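Local coordinates for thiol-activated cytolysin (Desulfobulbus propionicus, PDB 6NAL), which probably forms pores in membranes, as a Gram-negative relative of the cholesterol-dependent cytolysins, with a transition state that regulates pore formation, at residues A[240-252]-A[283-297]. Sequence-based numbering, arbitrary orientation.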
loop_
_atom_site.group_PDB
_atom_site.type_symbol
_atom_site.label_atom_id
_atom_site.label_comp_id
_atom_site.label_asym_id
_atom_site.label_seq_id
_atom_site.Cartn_x
_atom_site.Cartn_y
_atom_site.Cartn_z
ATOM N N TYR A 240 -38.472 14.210 10.120
ATOM C CA TYR A 240 -38.442 14.303 11.570
ATOM C C TYR A 240 -38.076 12.945 12.162
ATOM O O TYR A 240 -38.558 11.906 11.708
ATOM C CB TYR A 240 -39.825 14.744 12.143
ATOM C CG TYR A 240 -40.282 16.071 11.654
ATOM C CD1 TYR A 240 -40.839 16.186 10.404
ATOM C CD2 TYR A 240 -40.130 17.215 12.412
ATOM C CE1 TYR A 240 -41.263 17.381 9.933
ATOM C CE2 TYR A 240 -40.564 18.452 11.940
ATOM C CZ TYR A 240 -41.143 18.511 10.699
ATOM O OH TYR A 240 -41.556 19.672 10.131
ATOM N N GLY A 241 -37.279 12.948 13.207
ATOM C CA GLY A 241 -36.925 11.682 13.775
ATOM C C GLY A 241 -35.937 11.804 14.897
ATOM O O GLY A 241 -36.068 12.695 15.721
ATOM N N ARG A 242 -34.930 10.919 14.919
ATOM C CA ARG A 242 -34.026 10.749 16.047
ATOM C C ARG A 242 -32.628 10.461 15.529
ATOM O O ARG A 242 -32.451 9.765 14.536
ATOM C CB ARG A 242 -34.490 9.577 16.916
ATOM C CG ARG A 242 -33.597 9.189 18.074
ATOM C CD ARG A 242 -34.360 8.094 18.889
ATOM N NE ARG A 242 -33.547 7.404 19.874
ATOM C CZ ARG A 242 -33.299 7.864 21.092
ATOM N NH1 ARG A 242 -33.820 9.025 21.440
ATOM N NH2 ARG A 242 -32.569 7.154 21.960
ATOM N N GLN A 243 -31.638 10.876 16.278
ATOM C CA GLN A 243 -30.276 10.870 15.796
ATOM C C GLN A 243 -29.393 10.657 17.013
ATOM O O GLN A 243 -29.574 11.282 18.055
ATOM C CB GLN A 243 -29.991 12.176 15.051
ATOM C CG GLN A 243 -28.997 12.084 13.962
ATOM C CD GLN A 243 -29.096 13.229 12.972
ATOM O OE1 GLN A 243 -28.751 13.054 11.812
ATOM N NE2 GLN A 243 -29.546 14.394 13.417
ATOM N N ILE A 244 -28.459 9.747 16.864
ATOM C CA ILE A 244 -27.443 9.464 17.854
ATOM C C ILE A 244 -26.066 9.615 17.208
ATOM O O ILE A 244 -25.794 9.027 16.150
ATOM C CB ILE A 244 -27.609 8.045 18.423
ATOM C CG1 ILE A 244 -29.042 7.925 18.954
ATOM C CG2 ILE A 244 -26.537 7.805 19.440
ATOM C CD1 ILE A 244 -29.442 6.507 19.232
ATOM N N PHE A 245 -25.193 10.360 17.866
ATOM C CA PHE A 245 -23.812 10.522 17.439
ATOM C C PHE A 245 -22.907 9.950 18.503
ATOM O O PHE A 245 -23.114 10.230 19.680
ATOM C CB PHE A 245 -23.471 12.000 17.244
ATOM C CG PHE A 245 -24.061 12.596 16.019
ATOM C CD1 PHE A 245 -25.280 13.213 16.058
ATOM C CD2 PHE A 245 -23.376 12.545 14.817
ATOM C CE1 PHE A 245 -25.828 13.786 14.909
ATOM C CE2 PHE A 245 -23.909 13.096 13.670
ATOM C CZ PHE A 245 -25.132 13.723 13.717
ATOM N N LEU A 246 -21.902 9.174 18.092
ATOM C CA LEU A 246 -20.836 8.711 18.976
ATOM C C LEU A 246 -19.488 9.230 18.484
ATOM O O LEU A 246 -19.052 8.890 17.384
ATOM C CB LEU A 246 -20.790 7.189 19.034
ATOM C CG LEU A 246 -21.816 6.496 19.910
ATOM C CD1 LEU A 246 -22.997 6.328 18.997
ATOM C CD2 LEU A 246 -21.245 5.229 20.425
ATOM N N LYS A 247 -18.799 9.984 19.319
ATOM C CA LYS A 247 -17.513 10.557 18.966
ATOM C C LYS A 247 -16.433 9.813 19.731
ATOM O O LYS A 247 -16.490 9.722 20.956
ATOM C CB LYS A 247 -17.471 12.048 19.294
ATOM C CG LYS A 247 -16.144 12.678 18.969
ATOM C CD LYS A 247 -16.218 14.208 19.146
ATOM C CE LYS A 247 -15.106 14.703 20.076
ATOM N NZ LYS A 247 -15.215 14.016 21.399
ATOM N N PHE A 248 -15.464 9.260 19.004
ATOM C CA PHE A 248 -14.318 8.578 19.592
ATOM C C PHE A 248 -13.069 9.407 19.308
ATOM O O PHE A 248 -12.758 9.678 18.150
ATOM C CB PHE A 248 -14.134 7.185 19.019
ATOM C CG PHE A 248 -15.328 6.306 19.119
ATOM C CD1 PHE A 248 -16.327 6.347 18.166
ATOM C CD2 PHE A 248 -15.453 5.409 20.164
ATOM C CE1 PHE A 248 -17.435 5.522 18.277
ATOM C CE2 PHE A 248 -16.534 4.573 20.257
ATOM C CZ PHE A 248 -17.532 4.641 19.320
ATOM N N GLU A 249 -12.371 9.801 20.355
ATOM C CA GLU A 249 -11.210 10.671 20.291
ATOM C C GLU A 249 -10.067 9.955 21.010
ATOM O O GLU A 249 -10.266 9.362 22.084
ATOM C CB GLU A 249 -11.501 12.021 20.947
ATOM C CG GLU A 249 -10.699 13.179 20.368
ATOM C CD GLU A 249 -11.092 14.557 20.940
ATOM O OE1 GLU A 249 -10.410 15.034 21.883
ATOM O OE2 GLU A 249 -12.067 15.170 20.434
ATOM N N SER A 250 -8.876 9.983 20.410
ATOM C CA SER A 250 -7.761 9.199 20.926
ATOM C C SER A 250 -6.453 9.841 20.518
ATOM O O SER A 250 -6.385 10.523 19.500
ATOM C CB SER A 250 -7.812 7.774 20.387
ATOM O OG SER A 250 -6.805 6.989 20.966
ATOM N N LYS A 251 -5.401 9.601 21.298
ATOM C CA LYS A 251 -4.063 9.939 20.820
ATOM C C LYS A 251 -3.483 8.846 19.930
ATOM O O LYS A 251 -2.478 9.093 19.254
ATOM C CB LYS A 251 -3.155 10.257 22.012
ATOM C CG LYS A 251 -3.442 11.652 22.577
ATOM C CD LYS A 251 -2.507 12.012 23.685
ATOM C CE LYS A 251 -1.878 13.428 23.470
ATOM N NZ LYS A 251 -2.153 14.381 24.600
ATOM N N LEU A 252 -4.062 7.641 19.951
ATOM C CA LEU A 252 -3.758 6.624 18.949
ATOM C C LEU A 252 -3.755 7.190 17.538
ATOM O O LEU A 252 -4.333 8.253 17.286
ATOM C CB LEU A 252 -4.768 5.482 18.951
ATOM C CG LEU A 252 -5.041 4.673 20.214
ATOM C CD1 LEU A 252 -6.249 3.714 20.073
ATOM C CD2 LEU A 252 -3.770 3.916 20.591
ATOM N N LYS A 283 -5.346 -0.354 24.329
ATOM C CA LYS A 283 -5.810 0.534 23.267
ATOM C C LYS A 283 -7.118 1.197 23.674
ATOM O O LYS A 283 -7.196 2.422 23.782
ATOM C CB LYS A 283 -6.003 -0.236 21.962
ATOM C CG LYS A 283 -4.739 -0.656 21.252
ATOM C CD LYS A 283 -5.025 -1.283 19.877
ATOM C CE LYS A 283 -3.714 -1.721 19.197
ATOM N NZ LYS A 283 -3.068 -2.914 19.838
ATOM N N LEU A 284 -8.150 0.379 23.933
ATOM C CA LEU A 284 -9.464 0.873 24.349
ATOM C C LEU A 284 -9.385 1.900 25.465
ATOM O O LEU A 284 -10.127 2.891 25.464
ATOM C CB LEU A 284 -10.327 -0.276 24.838
ATOM C CG LEU A 284 -10.490 -1.357 23.797
ATOM C CD1 LEU A 284 -10.999 -2.645 24.428
ATOM C CD2 LEU A 284 -11.428 -0.873 22.742
ATOM N N SER A 285 -8.508 1.671 26.441
ATOM C CA SER A 285 -8.385 2.593 27.563
ATOM C C SER A 285 -7.976 3.974 27.104
ATOM O O SER A 285 -8.141 4.941 27.846
ATOM C CB SER A 285 -7.354 2.057 28.551
ATOM O OG SER A 285 -6.089 1.916 27.913
ATOM N N GLN A 286 -7.422 4.082 25.908
ATOM C CA GLN A 286 -6.953 5.346 25.375
ATOM C C GLN A 286 -8.005 6.046 24.546
ATOM O O GLN A 286 -7.698 7.056 23.919
ATOM C CB GLN A 286 -5.709 5.110 24.513
ATOM C CG GLN A 286 -4.428 4.888 25.313
ATOM C CD GLN A 286 -3.312 4.339 24.463
ATOM O OE1 GLN A 286 -3.048 3.149 24.519
ATOM N NE2 GLN A 286 -2.645 5.196 23.678
ATOM N N ILE A 287 -9.218 5.510 24.486
ATOM C CA ILE A 287 -10.287 6.059 23.649
ATOM C C ILE A 287 -11.358 6.676 24.540
ATOM O O ILE A 287 -12.004 5.981 25.333
ATOM C CB ILE A 287 -10.864 4.977 22.722
ATOM C CG1 ILE A 287 -9.714 4.379 21.894
ATOM C CG2 ILE A 287 -11.917 5.550 21.809
ATOM C CD1 ILE A 287 -10.117 3.253 20.952
ATOM N N ASP A 288 -11.551 7.982 24.384
ATOM C CA ASP A 288 -12.600 8.733 25.069
ATOM C C ASP A 288 -13.881 8.771 24.231
ATOM O O ASP A 288 -13.852 9.181 23.065
ATOM C CB ASP A 288 -12.157 10.175 25.335
ATOM C CG ASP A 288 -11.046 10.291 26.379
ATOM O OD1 ASP A 288 -10.847 9.352 27.193
ATOM O OD2 ASP A 288 -10.366 11.349 26.382
ATOM N N VAL A 289 -15.009 8.407 24.840
ATOM C CA VAL A 289 -16.294 8.333 24.147
ATOM C C VAL A 289 -17.177 9.502 24.570
ATOM O O VAL A 289 -17.247 9.852 25.752
ATOM C CB VAL A 289 -17.006 6.996 24.426
ATOM C CG1 VAL A 289 -18.235 6.872 23.536
ATOM C CG2 VAL A 289 -16.058 5.830 24.252
ATOM N N SER A 290 -17.842 10.108 23.599
ATOM C CA SER A 290 -18.824 11.152 23.832
ATOM C C SER A 290 -20.037 10.795 23.012
ATOM O O SER A 290 -19.896 10.251 21.928
ATOM C CB SER A 290 -18.326 12.500 23.428
ATOM O OG SER A 290 -17.309 12.871 24.325
ATOM N N ILE A 291 -21.213 11.121 23.520
ATOM C CA ILE A 291 -22.465 10.744 22.880
ATOM C C ILE A 291 -23.484 11.852 23.009
ATOM O O ILE A 291 -23.678 12.433 24.081
ATOM C CB ILE A 291 -23.052 9.466 23.483
ATOM C CG1 ILE A 291 -22.045 8.344 23.340
ATOM C CG2 ILE A 291 -24.330 9.164 22.821
ATOM C CD1 ILE A 291 -22.552 7.075 23.957
ATOM N N VAL A 292 -24.180 12.103 21.927
ATOM C CA VAL A 292 -25.279 13.032 21.940
ATOM C C VAL A 292 -26.476 12.349 21.301
ATOM O O VAL A 292 -26.367 11.704 20.251
ATOM C CB VAL A 292 -24.926 14.357 21.233
ATOM C CG1 VAL A 292 -24.469 14.087 19.887
ATOM C CG2 VAL A 292 -26.115 15.268 21.163
ATOM N N VAL A 293 -27.624 12.514 21.942
ATOM C CA VAL A 293 -28.866 11.917 21.508
ATOM C C VAL A 293 -29.876 13.049 21.296
ATOM O O VAL A 293 -30.072 13.881 22.181
ATOM C CB VAL A 293 -29.370 10.894 22.542
ATOM C CG1 VAL A 293 -30.822 10.508 22.190
ATOM C CG2 VAL A 293 -28.439 9.648 22.624
ATOM N N HIS A 294 -30.543 13.052 20.152
ATOM C CA HIS A 294 -31.330 14.203 19.701
ATOM C C HIS A 294 -32.609 13.671 19.057
ATOM O O HIS A 294 -32.541 12.827 18.156
ATOM C CB HIS A 294 -30.469 15.035 18.733
ATOM C CG HIS A 294 -31.124 16.276 18.222
ATOM N ND1 HIS A 294 -30.938 16.740 16.934
ATOM C CD2 HIS A 294 -31.947 17.153 18.825
ATOM C CE1 HIS A 294 -31.645 17.838 16.762
ATOM N NE2 HIS A 294 -32.278 18.103 17.890
ATOM N N GLY A 295 -33.764 14.099 19.564
ATOM C CA GLY A 295 -35.032 13.631 19.047
ATOM C C GLY A 295 -35.563 12.455 19.846
ATOM O O GLY A 295 -34.852 11.468 20.055
ATOM N N GLY A 296 -36.820 12.521 20.264
ATOM C CA GLY A 296 -37.285 11.658 21.359
ATOM C C GLY A 296 -36.741 12.173 22.685
ATOM O O GLY A 296 -36.827 13.399 22.983
ATOM N N SER A 297 -36.231 11.273 23.520
ATOM C CA SER A 297 -35.188 11.637 24.476
ATOM C C SER A 297 -34.250 12.746 23.998
ATOM O O SER A 297 -34.007 12.871 22.774
ATOM C CB SER A 297 -34.371 10.371 24.752
ATOM O OG SER A 297 -33.527 10.086 23.645
HETATM O O HOH W 1 -14.773 11.939 22.787
#
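Q243, F245, K247 and E249 pair with H294, V292, S290 and D288 as the hydrogen-bonded sites of an antiparallel ladder, each N-H and C=O of these eight residues engaged with its opposite number; the bond from F245 N to V292 O measures 3.0 Å. Beside this ladder the K247 ammonium has two partners. With CG anti to the backbone N (chi1 179°) and bends further out, its NZ meets the E249 carboxylate in a salt bridge (OE2 at 3.5 Å) and donates to a water that in turn donates to D288 O at 2.9 Å and also bonds S290 OG; that hydroxyl has a further partner in N302. At one end R242, extended from CG to NE, brings NH1 to G295 O at 3.0 Å, near the guanidinium plane, and to S297 OG, modelled so close that the exact length is doubtful, holding the loop after strand 287-294. At the other end the S250 hydroxyl donates to Q286 O at 3.1 Å, arriving from above the carbonyl plane, and accepts from L252 N at 3.0 Å, closing an ST turn. On the face that carries L246, F248 and I291, I287 CG2 meets the F248 ring at its edge, and L246 CG lies 3.9 Å from I291 CG1; I315 of helix 309-320 covers L246, V289 and I291. The whole is a regular antiparallel strand pair within the bent central sheet typical of cholesterol-dependent cytolysins.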